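Local coordinates for uncharacterized lipoprotein yjhA (Bacillus subtilis, PDB 3CFU) that is of unknown function but is probably a membrane-attached lipoprotein, seen here as its DUF4352 domain, which folds largely from antiparallel strands, at residues Gly11-Thr16 / Leu122-Phe127; Tyr28-Gly33 / Arg81-Ile86; Glu60-Tyr65 / Thr97-Lys102; Arg91-Gly96 / Gly106-Val111; Pro126-Thr131 / Lys141-Tyr146. One frame throughout, in Å; residues are numbered along the deposited sequence.

Interaction 1: residues Gly11-Thr16 / Leu122-Phe127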
# COMPACT_ATOMS: atom_id res chain seq x y z
N GLY A 11 7.01 -10.76 6.98
CA GLY A 11 7.03 -11.91 6.09
C GLY A 11 8.42 -12.03 5.49
O GLY A 11 9.43 -11.94 6.20
N HIS A 12 8.46 -12.22 4.17
CA HIS A 12 9.72 -12.35 3.42
C HIS A 12 10.14 -11.03 2.81
O HIS A 12 10.92 -11.00 1.85
CB HIS A 12 9.57 -13.41 2.33
CG HIS A 12 9.47 -14.80 2.87
ND1 HIS A 12 10.55 -15.49 3.36
CD2 HIS A 12 8.40 -15.61 3.04
CE1 HIS A 12 10.16 -16.66 3.81
NE2 HIS A 12 8.85 -16.76 3.63
N THR A 13 9.64 -9.93 3.36
CA THR A 13 9.96 -8.60 2.87
C THR A 13 10.30 -7.65 4.02
O THR A 13 9.98 -7.93 5.17
CB THR A 13 8.74 -7.95 2.15
OG1 THR A 13 7.69 -7.74 3.09
CG2 THR A 13 8.22 -8.84 1.03
N ASN A 14 10.97 -6.54 3.70
CA ASN A 14 11.21 -5.48 4.69
C ASN A 14 10.27 -4.48 4.05
O ASN A 14 10.32 -4.28 2.84
CB ASN A 14 12.61 -4.88 4.67
CG ASN A 14 13.62 -5.69 5.47
OD1 ASN A 14 14.81 -5.63 5.19
ND2 ASN A 14 13.15 -6.44 6.46
N PHE A 15 9.43 -3.84 4.85
CA PHE A 15 8.45 -2.91 4.32
C PHE A 15 8.50 -1.54 4.96
O PHE A 15 8.73 -1.41 6.16
CB PHE A 15 7.06 -3.50 4.52
CG PHE A 15 5.96 -2.58 4.10
CD1 PHE A 15 5.62 -2.45 2.77
CD2 PHE A 15 5.27 -1.82 5.04
CE1 PHE A 15 4.63 -1.59 2.37
CE2 PHE A 15 4.28 -0.96 4.66
CZ PHE A 15 3.96 -0.84 3.31
N THR A 16 8.24 -0.51 4.17
CA THR A 16 8.26 0.82 4.73
C THR A 16 7.31 1.80 4.05
O THR A 16 7.11 1.75 2.84
CB THR A 16 9.71 1.41 4.72
OG1 THR A 16 9.67 2.83 4.96
CG2 THR A 16 10.38 1.16 3.40
N LEU A 122 -2.40 2.45 7.63
CA LEU A 122 -2.19 1.68 6.41
C LEU A 122 -1.96 0.27 6.91
O LEU A 122 -1.32 0.06 7.95
CB LEU A 122 -0.98 2.17 5.63
CG LEU A 122 -0.79 1.37 4.32
CD1 LEU A 122 -1.92 1.71 3.36
CD2 LEU A 122 0.56 1.67 3.70
N VAL A 123 -2.53 -0.70 6.20
CA VAL A 123 -2.41 -2.10 6.55
C VAL A 123 -1.63 -2.81 5.46
O VAL A 123 -1.86 -2.57 4.26
CB VAL A 123 -3.79 -2.79 6.68
CG1 VAL A 123 -3.60 -4.27 6.94
CG2 VAL A 123 -4.63 -2.12 7.79
N TYR A 124 -0.72 -3.68 5.86
CA TYR A 124 0.07 -4.41 4.90
C TYR A 124 0.11 -5.88 5.30
O TYR A 124 0.51 -6.20 6.42
CB TYR A 124 1.50 -3.85 4.86
CG TYR A 124 2.48 -4.68 4.07
CD1 TYR A 124 2.25 -4.95 2.72
CD2 TYR A 124 3.62 -5.21 4.66
CE1 TYR A 124 3.13 -5.73 1.98
CE2 TYR A 124 4.52 -5.99 3.92
CZ TYR A 124 4.26 -6.25 2.58
OH TYR A 124 5.11 -7.01 1.82
N ASN A 125 -0.34 -6.75 4.41
CA ASN A 125 -0.31 -8.19 4.66
C ASN A 125 0.59 -8.78 3.57
O ASN A 125 0.21 -8.86 2.40
CB ASN A 125 -1.71 -8.81 4.59
CG ASN A 125 -1.73 -10.26 5.08
OD1 ASN A 125 -0.96 -11.11 4.60
ND2 ASN A 125 -2.60 -10.55 6.04
N PRO A 126 1.81 -9.20 3.95
CA PRO A 126 2.78 -9.78 3.00
C PRO A 126 2.32 -11.04 2.29
O PRO A 126 2.70 -11.28 1.14
CB PRO A 126 4.05 -9.96 3.85
CG PRO A 126 3.53 -10.11 5.25
CD PRO A 126 2.35 -9.15 5.32
N PHE A 127 1.50 -11.85 2.94
CA PHE A 127 0.99 -13.05 2.29
C PHE A 127 0.02 -12.60 1.18
O PHE A 127 0.08 -13.09 0.06
CB PHE A 127 0.27 -13.94 3.31
CG PHE A 127 -0.29 -15.21 2.73
CD1 PHE A 127 0.55 -16.19 2.23
CD2 PHE A 127 -1.67 -15.41 2.67
CE1 PHE A 127 0.03 -17.36 1.68
CE2 PHE A 127 -2.20 -16.58 2.12
CZ PHE A 127 -1.35 -17.55 1.63
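Phe15 and Tyr124 overlap face to face in the tight part of this contact. Their rings form an offset stack, with centroids 4.1 Å apart and planes turned by 14°. The side chains slide past each other in opposite directions. Tyr124 CD2 lies over the Phe15 ring toward its rim, 3.6 Å from Phe15 CG. Tyr124 CB adds a CH-pi contact over the ring. In both residues CG is anti to the backbone N (chi1 176° for Phe15), which carries each ring across to the other strand. Leu122 meets the edge of the Phe15 ring, with Leu122 CD2 4.2 Å from Phe15 CZ.

The strand axes run 9.9 Å apart and nearly antiparallel. This is the spacing of two sheets packed face to face, consistent with a beta sandwich as in the related MPT63-MPB63 proteins. Strand 13-23 belongs to one sheet and strand 121-124 to the other. Phe70, Val53 and Met55 also pack on the stacked pair.

Tyr124 OH donates a hydrogen bond of 3.0 Å to Thr13 OG1, which lies in the plane of the tyrosine ring. Thr13 OG1 also bonds to Ala10 O.

Toward the surface the contact thins out. Partly exposed Gly11 meets only the proline ring, with Gly11 N 3.9 Å from Pro126 CG. Next to it, exposed His12 takes no part here; its side chain lies against Asp142.

Interaction 2: residues Tyr28-Gly33 / Arg81-Ile86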
# COMPACT_ATOMS: atom_id res chain seq x y z
N TYR A 28 -9.36 12.04 -9.87
CA TYR A 28 -8.84 10.79 -9.36
C TYR A 28 -9.75 9.66 -9.83
O TYR A 28 -10.84 9.90 -10.37
CB TYR A 28 -8.75 10.81 -7.83
CG TYR A 28 -10.09 10.80 -7.17
CD1 TYR A 28 -10.73 11.98 -6.80
CD2 TYR A 28 -10.75 9.59 -6.95
CE1 TYR A 28 -11.99 11.95 -6.23
CE2 TYR A 28 -12.01 9.56 -6.39
CZ TYR A 28 -12.62 10.74 -6.03
OH TYR A 28 -13.87 10.69 -5.47
N MSE A 29 -9.33 8.42 -9.60
CA MSE A 29 -10.06 7.26 -10.08
C MSE A 29 -10.00 6.07 -9.14
O MSE A 29 -8.97 5.81 -8.53
CB MSE A 29 -9.45 6.82 -11.40
CG MSE A 29 -10.21 7.12 -12.65
SE MSE A 29 -9.19 6.36 -14.10
CE MSE A 29 -7.61 7.47 -13.98
N ASN A 30 -11.10 5.32 -9.06
CA ASN A 30 -11.12 4.15 -8.20
C ASN A 30 -10.32 3.01 -8.84
O ASN A 30 -10.48 2.72 -10.03
CB ASN A 30 -12.56 3.73 -7.92
CG ASN A 30 -13.18 4.54 -6.80
OD1 ASN A 30 -13.15 5.77 -6.82
ND2 ASN A 30 -13.74 3.85 -5.81
N VAL A 31 -9.45 2.40 -8.04
CA VAL A 31 -8.60 1.31 -8.51
C VAL A 31 -9.33 -0.02 -8.56
O VAL A 31 -8.90 -0.99 -7.94
CB VAL A 31 -7.32 1.13 -7.65
CG1 VAL A 31 -6.45 -0.01 -8.21
CG2 VAL A 31 -6.52 2.42 -7.64
N GLY A 32 -10.45 -0.06 -9.28
CA GLY A 32 -11.18 -1.30 -9.42
C GLY A 32 -12.62 -1.42 -8.98
O GLY A 32 -13.01 -0.90 -7.94
N GLY A 33 -13.42 -2.12 -9.80
CA GLY A 33 -14.82 -2.38 -9.52
C GLY A 33 -15.80 -1.23 -9.57
O GLY A 33 -16.57 -1.02 -8.62
N ARG A 81 -11.67 2.68 -0.17
CA ARG A 81 -11.38 2.28 -1.55
C ARG A 81 -10.07 2.87 -2.08
O ARG A 81 -9.79 4.05 -1.87
CB ARG A 81 -12.52 2.72 -2.48
CG ARG A 81 -13.89 2.06 -2.25
CD ARG A 81 -14.61 2.58 -1.00
NE ARG A 81 -14.43 4.02 -0.86
CZ ARG A 81 -14.30 4.65 0.31
NH1 ARG A 81 -14.13 5.96 0.35
NH2 ARG A 81 -14.34 3.96 1.44
N PRO A 82 -9.25 2.07 -2.77
CA PRO A 82 -7.99 2.58 -3.32
C PRO A 82 -8.26 3.44 -4.55
O PRO A 82 -9.22 3.21 -5.28
CB PRO A 82 -7.20 1.32 -3.63
CG PRO A 82 -8.27 0.35 -3.99
CD PRO A 82 -9.34 0.61 -2.96
N VAL A 83 -7.40 4.42 -4.80
CA VAL A 83 -7.58 5.33 -5.93
C VAL A 83 -6.26 5.55 -6.64
O VAL A 83 -5.21 5.18 -6.13
CB VAL A 83 -8.11 6.72 -5.40
CG1 VAL A 83 -7.56 7.85 -6.26
CG2 VAL A 83 -9.63 6.75 -5.38
N PHE A 84 -6.31 6.13 -7.84
CA PHE A 84 -5.09 6.49 -8.54
C PHE A 84 -5.27 7.75 -9.39
O PHE A 84 -6.32 7.98 -9.98
CB PHE A 84 -4.53 5.36 -9.41
CG PHE A 84 -5.39 4.97 -10.57
CD1 PHE A 84 -6.58 4.29 -10.36
CD2 PHE A 84 -4.99 5.22 -11.88
CE1 PHE A 84 -7.36 3.86 -11.43
CE2 PHE A 84 -5.75 4.79 -12.96
CZ PHE A 84 -6.94 4.11 -12.73
N SER A 85 -4.23 8.58 -9.41
CA SER A 85 -4.28 9.80 -10.20
C SER A 85 -3.29 9.70 -11.34
O SER A 85 -2.25 9.05 -11.22
CB SER A 85 -3.97 11.04 -9.36
OG SER A 85 -4.22 12.23 -10.10
N ILE A 86 -3.64 10.34 -12.45
CA ILE A 86 -2.82 10.34 -13.65
C ILE A 86 -1.48 11.03 -13.37
O ILE A 86 -0.52 10.87 -14.12
CB ILE A 86 -3.55 11.10 -14.80
CG1 ILE A 86 -5.01 10.64 -14.88
CG2 ILE A 86 -2.83 10.88 -16.12
CD1 ILE A 86 -5.94 11.32 -13.88
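Met29 and Phe84 form an antiparallel hydrogen-bonded pair, and Asn30 and Val83 the non-hydrogen-bonded pair next to it. Together they make a small two-stranded sheet.

Three backbone bonds join the two segments. Phe84 N donates to Met29 O at 2.8 Å, in the carbonyl plane. The return bond from Met29 N to Phe84 O is weak. Val31 N points almost straight at Pro82 O, 2.9 Å away (N-H...O angle 178°), but sits above the carbonyl plane.

Several contacts gather round the Phe84 ring. Its CG stands between the backbone N and the carbonyl carbon (chi1 66°), which swings the ring back toward the other strand. Met29, a selenomethionine, places CB over one ring face. Its chain bends at chi3, and its selenium lies obliquely to the ring in a Met-aromatic contact, 4.3 Å from the Phe84 centroid. Asn30 O lies at the ring edge, 3.6 Å from Phe84 CE1.

The remaining contacts are apolar. Val31 CG2 presses on Phe84 CD1 at 3.3 Å, and Val31 CB meets Pro82 CG. On the sheet face of Asn30 and Val83, Tyr28 CD2 touches Val83 CG2 at 3.4 Å. Arg48 and Val111 also pack on Tyr28.

All the hydrogen bonds between the two segments are backbone to backbone. The pairing therefore does not depend on polar side chains, which leaves the side chains to contribute mainly dispersion and ring contacts.

Interaction 3: residues Glu60-Tyr65 / Thr97-Lys102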
# COMPACT_ATOMS: atom_id res chain seq x y z
N GLU A 60 14.37 -16.05 -0.62
CA GLU A 60 14.95 -16.67 -1.80
C GLU A 60 14.00 -16.65 -3.00
O GLU A 60 14.41 -16.36 -4.12
CB GLU A 60 15.34 -18.13 -1.52
CG GLU A 60 15.88 -18.84 -2.77
CD GLU A 60 16.20 -20.31 -2.54
OE1 GLU A 60 15.73 -20.88 -1.52
OE2 GLU A 60 16.91 -20.90 -3.38
N ASP A 61 12.73 -16.98 -2.76
CA ASP A 61 11.73 -17.00 -3.83
C ASP A 61 11.39 -15.62 -4.37
O ASP A 61 11.42 -14.63 -3.65
CB ASP A 61 10.42 -17.61 -3.36
CG ASP A 61 10.58 -18.98 -2.78
OD1 ASP A 61 11.34 -19.78 -3.36
OD2 ASP A 61 9.94 -19.25 -1.75
N SER A 62 11.04 -15.58 -5.66
CA SER A 62 10.65 -14.32 -6.27
C SER A 62 9.29 -13.97 -5.68
O SER A 62 8.55 -14.85 -5.23
CB SER A 62 10.53 -14.48 -7.78
OG SER A 62 10.26 -13.22 -8.39
N ILE A 63 8.97 -12.69 -5.68
CA ILE A 63 7.71 -12.21 -5.15
C ILE A 63 6.93 -11.47 -6.23
O ILE A 63 7.48 -10.62 -6.94
CB ILE A 63 7.93 -11.23 -3.95
CG1 ILE A 63 8.37 -12.02 -2.70
CG2 ILE A 63 6.64 -10.41 -3.68
CD1 ILE A 63 8.69 -11.12 -1.47
N SER A 64 5.65 -11.83 -6.37
CA SER A 64 4.75 -11.19 -7.32
C SER A 64 3.89 -10.29 -6.44
O SER A 64 2.84 -10.73 -5.93
CB SER A 64 3.87 -12.22 -8.03
OG SER A 64 4.64 -13.08 -8.85
N TYR A 65 4.34 -9.06 -6.25
CA TYR A 65 3.65 -8.08 -5.41
C TYR A 65 2.39 -7.59 -6.09
O TYR A 65 2.32 -7.52 -7.31
CB TYR A 65 4.58 -6.91 -5.06
CG TYR A 65 4.98 -6.02 -6.22
CD1 TYR A 65 4.19 -4.91 -6.56
CD2 TYR A 65 6.14 -6.26 -6.95
CE1 TYR A 65 4.57 -4.04 -7.59
CE2 TYR A 65 6.53 -5.41 -7.99
CZ TYR A 65 5.74 -4.30 -8.31
OH TYR A 65 6.12 -3.46 -9.33
N THR A 97 6.97 -8.41 -10.55
CA THR A 97 7.83 -9.36 -9.89
C THR A 97 8.97 -8.60 -9.20
O THR A 97 9.44 -7.57 -9.69
CB THR A 97 8.38 -10.45 -10.88
OG1 THR A 97 9.66 -10.06 -11.40
CG2 THR A 97 7.41 -10.65 -12.05
N LEU A 98 9.35 -9.10 -8.03
CA LEU A 98 10.40 -8.54 -7.20
C LEU A 98 11.30 -9.72 -6.84
O LEU A 98 11.01 -10.48 -5.91
CB LEU A 98 9.79 -7.93 -5.93
CG LEU A 98 10.70 -7.13 -4.98
CD1 LEU A 98 11.32 -5.94 -5.72
CD2 LEU A 98 9.89 -6.64 -3.79
N VAL A 99 12.37 -9.89 -7.59
CA VAL A 99 13.29 -10.99 -7.35
C VAL A 99 14.05 -10.79 -6.05
O VAL A 99 14.17 -9.67 -5.56
CB VAL A 99 14.24 -11.15 -8.55
CG1 VAL A 99 15.24 -12.29 -8.29
CG2 VAL A 99 13.42 -11.45 -9.80
N SER A 100 14.54 -11.89 -5.49
CA SER A 100 15.28 -11.86 -4.23
C SER A 100 16.31 -10.75 -4.14
O SER A 100 17.08 -10.54 -5.07
CB SER A 100 15.97 -13.20 -4.00
OG SER A 100 16.85 -13.11 -2.91
N GLY A 101 16.32 -10.04 -3.02
CA GLY A 101 17.26 -8.96 -2.82
C GLY A 101 16.87 -7.61 -3.40
O GLY A 101 17.48 -6.60 -3.07
N LYS A 102 15.84 -7.58 -4.23
CA LYS A 102 15.43 -6.32 -4.84
C LYS A 102 14.32 -5.54 -4.15
O LYS A 102 13.50 -6.10 -3.42
CB LYS A 102 15.06 -6.56 -6.31
CG LYS A 102 15.85 -5.71 -7.29
CD LYS A 102 16.23 -6.48 -8.55
CE LYS A 102 17.37 -7.47 -8.29
NZ LYS A 102 18.07 -7.83 -9.55
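Tyr65 and Leu98 cross at about a right angle, with Tyr65 CD2 4.1 Å from Leu98 CB. The tyrosine ring meets the strand obliquely, and Tyr65 CE2 lies 4.0 Å from Thr97 N. Its CG sits between the backbone N and the carbonyl carbon (chi1 68°), which brings the ring back toward Leu98. Ile63 and Leu98 point to the same face, with Ile63 CB 4.3 Å from Leu98 CB. Met55, Asn57 and Val104 cover Leu98 and its neighbours on that face.

This is a two-stranded antiparallel sheet, with Ile63 and Leu98 as a hydrogen-bonded pair. Leu98 N donates to Ile63 O at 2.6 Å, and Ile63 N donates back to Leu98 O at 3.0 Å. Ser64 and Thr97 point to the other face.

Beyond the sheet, Ser62 OG approaches Val99 CG2 at 3.9 Å. The chain then folds through a type II turn from Val99 to Lys102, with Gly101 at its third position. Ser100 CB packs on Glu60 O, while Ser100 OG bonds to Gly59 O.

Interaction 4: residues Arg91-Gly96 / Gly106-Val111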
# COMPACT_ATOMS: atom_id res chain seq x y z
N ARG A 91 4.37 5.67 -11.00
CA ARG A 91 4.60 5.42 -9.58
C ARG A 91 3.49 4.58 -8.94
O ARG A 91 3.69 3.97 -7.89
CB ARG A 91 4.72 6.74 -8.82
CG ARG A 91 5.86 7.65 -9.28
CD ARG A 91 5.76 9.03 -8.61
NE ARG A 91 6.06 8.97 -7.18
CZ ARG A 91 5.47 9.73 -6.25
NH1 ARG A 91 4.55 10.61 -6.60
NH2 ARG A 91 5.82 9.60 -4.98
N ILE A 92 2.32 4.57 -9.58
CA ILE A 92 1.17 3.82 -9.08
C ILE A 92 1.53 2.35 -8.84
O ILE A 92 1.91 1.64 -9.78
CB ILE A 92 -0.00 3.88 -10.08
CG1 ILE A 92 -0.36 5.33 -10.40
CG2 ILE A 92 -1.20 3.14 -9.51
CD1 ILE A 92 -0.80 6.15 -9.19
N LEU A 93 1.42 1.91 -7.59
CA LEU A 93 1.73 0.52 -7.24
C LEU A 93 0.63 -0.41 -7.74
O LEU A 93 -0.51 -0.33 -7.28
CB LEU A 93 1.88 0.38 -5.72
CG LEU A 93 2.37 -0.95 -5.15
CD1 LEU A 93 2.66 -0.79 -3.67
CD2 LEU A 93 1.34 -2.04 -5.38
N MSE A 94 0.96 -1.30 -8.66
CA MSE A 94 -0.05 -2.20 -9.19
C MSE A 94 0.28 -3.67 -8.95
O MSE A 94 -0.39 -4.35 -8.16
CB MSE A 94 -0.20 -1.94 -10.69
CG MSE A 94 -1.63 -1.86 -11.16
SE MSE A 94 -2.68 -0.50 -10.23
CE MSE A 94 -2.47 0.92 -11.51
N GLY A 95 1.31 -4.15 -9.63
CA GLY A 95 1.75 -5.52 -9.50
C GLY A 95 3.02 -5.72 -10.30
O GLY A 95 3.36 -4.88 -11.12
N GLY A 96 3.72 -6.82 -10.05
CA GLY A 96 4.94 -7.10 -10.78
C GLY A 96 5.78 -8.12 -10.04
O GLY A 96 5.34 -8.64 -9.01
N GLY A 106 6.54 2.43 -4.76
CA GLY A 106 5.35 2.87 -5.47
C GLY A 106 4.36 3.60 -4.57
O GLY A 106 4.58 3.74 -3.37
N VAL A 107 3.25 4.04 -5.15
CA VAL A 107 2.28 4.79 -4.37
C VAL A 107 0.87 4.19 -4.31
O VAL A 107 0.44 3.48 -5.22
CB VAL A 107 2.20 6.26 -4.91
CG1 VAL A 107 3.56 6.96 -4.73
CG2 VAL A 107 1.81 6.27 -6.39
N LEU A 108 0.19 4.46 -3.19
CA LEU A 108 -1.18 4.03 -2.94
C LEU A 108 -1.92 5.35 -2.77
O LEU A 108 -1.35 6.32 -2.29
CB LEU A 108 -1.29 3.23 -1.63
CG LEU A 108 -0.99 1.73 -1.56
CD1 LEU A 108 -0.07 1.32 -2.69
CD2 LEU A 108 -0.36 1.41 -0.21
N SER A 109 -3.20 5.41 -3.16
CA SER A 109 -3.95 6.65 -3.04
C SER A 109 -5.38 6.45 -2.55
O SER A 109 -6.04 5.47 -2.90
CB SER A 109 -3.95 7.38 -4.38
OG SER A 109 -4.08 8.78 -4.20
N TYR A 110 -5.84 7.39 -1.73
CA TYR A 110 -7.19 7.33 -1.16
C TYR A 110 -7.77 8.72 -0.96
O TYR A 110 -7.03 9.69 -0.75
CB TYR A 110 -7.13 6.64 0.20
CG TYR A 110 -6.45 5.29 0.19
CD1 TYR A 110 -7.18 4.12 -0.00
CD2 TYR A 110 -5.07 5.19 0.37
CE1 TYR A 110 -6.56 2.88 -0.02
CE2 TYR A 110 -4.44 3.95 0.36
CZ TYR A 110 -5.19 2.80 0.16
OH TYR A 110 -4.56 1.58 0.12
N VAL A 111 -9.09 8.81 -1.00
CA VAL A 111 -9.78 10.08 -0.81
C VAL A 111 -10.41 10.09 0.58
O VAL A 111 -11.17 9.19 0.93
CB VAL A 111 -10.85 10.29 -1.88
CG1 VAL A 111 -10.18 10.53 -3.23
CG2 VAL A 111 -11.76 9.07 -1.95
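Arg91 lays its guanidinium over Val107, with one face above Val107 CG1, which is 3.5 Å from Arg91 NH2. The arginine chain bends at chi3 (70°), and this turns the flat group back over the valine. Arg91 NH2 also forms a salt bridge with Glu52 on strand 47-57. The backbone of Arg91 takes part as well. Arg91 O accepts from Val107 N at 2.8 Å, with the donor above the carbonyl plane. The same oxygen lies 3.1 Å from Gly106 CA.

Ile92 is the partner of Val107 in a single beta bridge. Its CB points away, yet Ile92 CD1 returns to touch Val107 CG2 at 3.8 Å. Phe84 packs on the same isoleucine.

Leu93 N donates to Val107 O at 3.0 Å. This bond is nearly straight (169°) and uses a carbonyl lone pair. The side chain turns inward beside Leu108, pointing the same way, with Leu93 CD1 3.6 Å from Leu108 CD1. Phe70 touches both leucines, so this end faces the core.

Past Leu93 the chain leaves strand 103-112.

The bridge thus adds a short outer partner to strand 103-112, an edge of the four-stranded sheet. Both backbone polar groups of buried Val107 are satisfied by it. The guanidinium covers the valine with its flat face while its N-H groups remain able to reach a carboxylate.

Interaction 5: residues Pro126-Thr131 / Lys141-Tyr146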
# COMPACT_ATOMS: atom_id res chain seq x y z
N PRO A 126 1.81 -9.20 3.95
CA PRO A 126 2.78 -9.78 3.00
C PRO A 126 2.32 -11.04 2.29
O PRO A 126 2.70 -11.28 1.14
CB PRO A 126 4.05 -9.96 3.85
CG PRO A 126 3.53 -10.11 5.25
CD PRO A 126 2.35 -9.15 5.32
N PHE A 127 1.50 -11.85 2.94
CA PHE A 127 0.99 -13.05 2.29
C PHE A 127 0.02 -12.60 1.18
O PHE A 127 0.08 -13.09 0.06
CB PHE A 127 0.27 -13.94 3.31
CG PHE A 127 -0.29 -15.21 2.73
CD1 PHE A 127 0.55 -16.19 2.23
CD2 PHE A 127 -1.67 -15.41 2.67
CE1 PHE A 127 0.03 -17.36 1.68
CE2 PHE A 127 -2.20 -16.58 2.12
CZ PHE A 127 -1.35 -17.55 1.63
N LEU A 128 -0.85 -11.64 1.49
CA LEU A 128 -1.80 -11.11 0.52
C LEU A 128 -1.08 -10.36 -0.60
O LEU A 128 -1.46 -10.48 -1.76
CB LEU A 128 -2.79 -10.16 1.21
CG LEU A 128 -4.20 -10.63 1.62
CD1 LEU A 128 -5.14 -10.66 0.41
CD2 LEU A 128 -4.11 -12.00 2.28
N ALA A 129 -0.04 -9.60 -0.25
CA ALA A 129 0.73 -8.80 -1.20
C ALA A 129 1.52 -9.62 -2.19
O ALA A 129 1.87 -9.14 -3.26
CB ALA A 129 1.70 -7.87 -0.47
N ASP A 130 1.82 -10.86 -1.82
CA ASP A 130 2.59 -11.72 -2.70
C ASP A 130 1.66 -12.74 -3.34
O ASP A 130 1.10 -13.61 -2.67
CB ASP A 130 3.69 -12.42 -1.91
CG ASP A 130 4.59 -13.26 -2.79
OD1 ASP A 130 4.31 -13.39 -4.00
OD2 ASP A 130 5.58 -13.81 -2.25
N THR A 131 1.51 -12.62 -4.65
CA THR A 131 0.61 -13.48 -5.39
C THR A 131 1.23 -14.67 -6.14
O THR A 131 0.59 -15.30 -6.98
CB THR A 131 -0.22 -12.58 -6.33
OG1 THR A 131 -1.48 -13.21 -6.59
CG2 THR A 131 0.53 -12.30 -7.60
N LYS A 141 2.33 -18.86 6.85
CA LYS A 141 2.69 -18.26 8.13
C LYS A 141 2.84 -16.74 8.05
O LYS A 141 2.73 -16.04 9.06
CB LYS A 141 3.98 -18.89 8.66
CG LYS A 141 3.81 -20.34 9.11
CD LYS A 141 5.09 -20.86 9.79
CE LYS A 141 4.88 -22.20 10.48
NZ LYS A 141 5.23 -23.35 9.60
N ASP A 142 3.08 -16.22 6.85
CA ASP A 142 3.24 -14.78 6.65
C ASP A 142 1.91 -14.05 6.70
O ASP A 142 1.88 -12.82 6.73
CB ASP A 142 3.91 -14.49 5.30
CG ASP A 142 5.33 -15.02 5.21
OD1 ASP A 142 5.95 -15.24 6.28
OD2 ASP A 142 5.83 -15.20 4.08
N ASP A 143 0.81 -14.80 6.69
CA ASP A 143 -0.53 -14.22 6.70
C ASP A 143 -0.80 -13.48 8.00
O ASP A 143 -1.42 -14.03 8.92
CB ASP A 143 -1.56 -15.34 6.50
CG ASP A 143 -2.93 -14.83 6.10
OD1 ASP A 143 -3.19 -13.61 6.19
OD2 ASP A 143 -3.77 -15.67 5.70
N ILE A 144 -0.33 -12.23 8.08
CA ILE A 144 -0.51 -11.38 9.26
C ILE A 144 -0.57 -9.91 8.82
O ILE A 144 0.16 -9.49 7.92
CB ILE A 144 0.66 -11.59 10.27
CG1 ILE A 144 0.48 -12.93 10.98
CG2 ILE A 144 0.71 -10.45 11.29
CD1 ILE A 144 1.37 -13.12 12.16
N ASP A 145 -1.47 -9.14 9.44
CA ASP A 145 -1.64 -7.71 9.12
C ASP A 145 -0.60 -6.86 9.87
O ASP A 145 -0.32 -7.12 11.04
CB ASP A 145 -3.03 -7.20 9.52
CG ASP A 145 -4.16 -7.72 8.64
OD1 ASP A 145 -3.93 -8.06 7.47
OD2 ASP A 145 -5.30 -7.76 9.14
N TYR A 146 -0.05 -5.85 9.21
CA TYR A 146 0.92 -4.94 9.82
C TYR A 146 0.37 -3.55 9.67
O TYR A 146 0.13 -3.09 8.56
CB TYR A 146 2.28 -5.03 9.13
CG TYR A 146 2.99 -6.34 9.35
CD1 TYR A 146 2.73 -7.44 8.54
CD2 TYR A 146 3.89 -6.49 10.41
CE1 TYR A 146 3.35 -8.66 8.78
CE2 TYR A 146 4.52 -7.70 10.66
CZ TYR A 146 4.24 -8.78 9.85
OH TYR A 146 4.88 -9.97 10.10
O HOH W 1 4.11 -14.06 1.58
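Phe127 overlaps the backbone and carboxylate of Asp143. Phe127 CB lies 3.5 Å from Asp143 CA, and Phe127 CD2 is 3.7 Å from Asp143 OD2. Here the one-turn helix 126-129 packs on the loop leading to strand 146-149. The loop makes an inverse gamma turn centred on Asp143, closed by a weak bond from Ile144 N to Asp142 O. The side chains of Phe127 and Asp143 approach at a slant, yet ring and carboxylate planes are only 27° apart. Phe127 CG is anti to its own backbone N (chi1 180°), which directs the ring out along the aspartate. The other oxygen, Asp143 OD1, bonds to Asn125 ND2. Asn125 caps the start of the helix, so the loop and the cap are held together.

The ring of Pro126 also meets this loop. Pro126 CD touches the edge of the Tyr146 ring, 3.6 Å from Tyr146 CE1, and the two side chains cross at about a right angle. The same proline carbon lies 3.4 Å from Ile144 O.

No direct hydrogen bond joins the two segments. A water bridges them instead, donating to Pro126 O at 3.1 Å and to Asp142 OD2 at 3.2 Å.

From the N terminus, residues 11-16 open the longest loop. Interaction 1 closes it at 122-127, packing strand 13-23 of one sheet on strand 121-124 of another. Interactions 2, 3 and 4 nest inside it. Residues 28-33 close on 81-86 in interaction 2. Interaction 3 runs from 60-65 to 97-102, so it crosses interaction 2. It also crosses interaction 4, whose 91-96 and 106-111 follow interaction 2 in series. A probable hydrogen bond from Val83 N to Ser109 O joins interactions 2 and 4. Interactions 3 and 4 share strand 95-98. Interaction 5 begins where interaction 1 ends, tying helix 126-129 to the loop that leads into the last strand, 146-149.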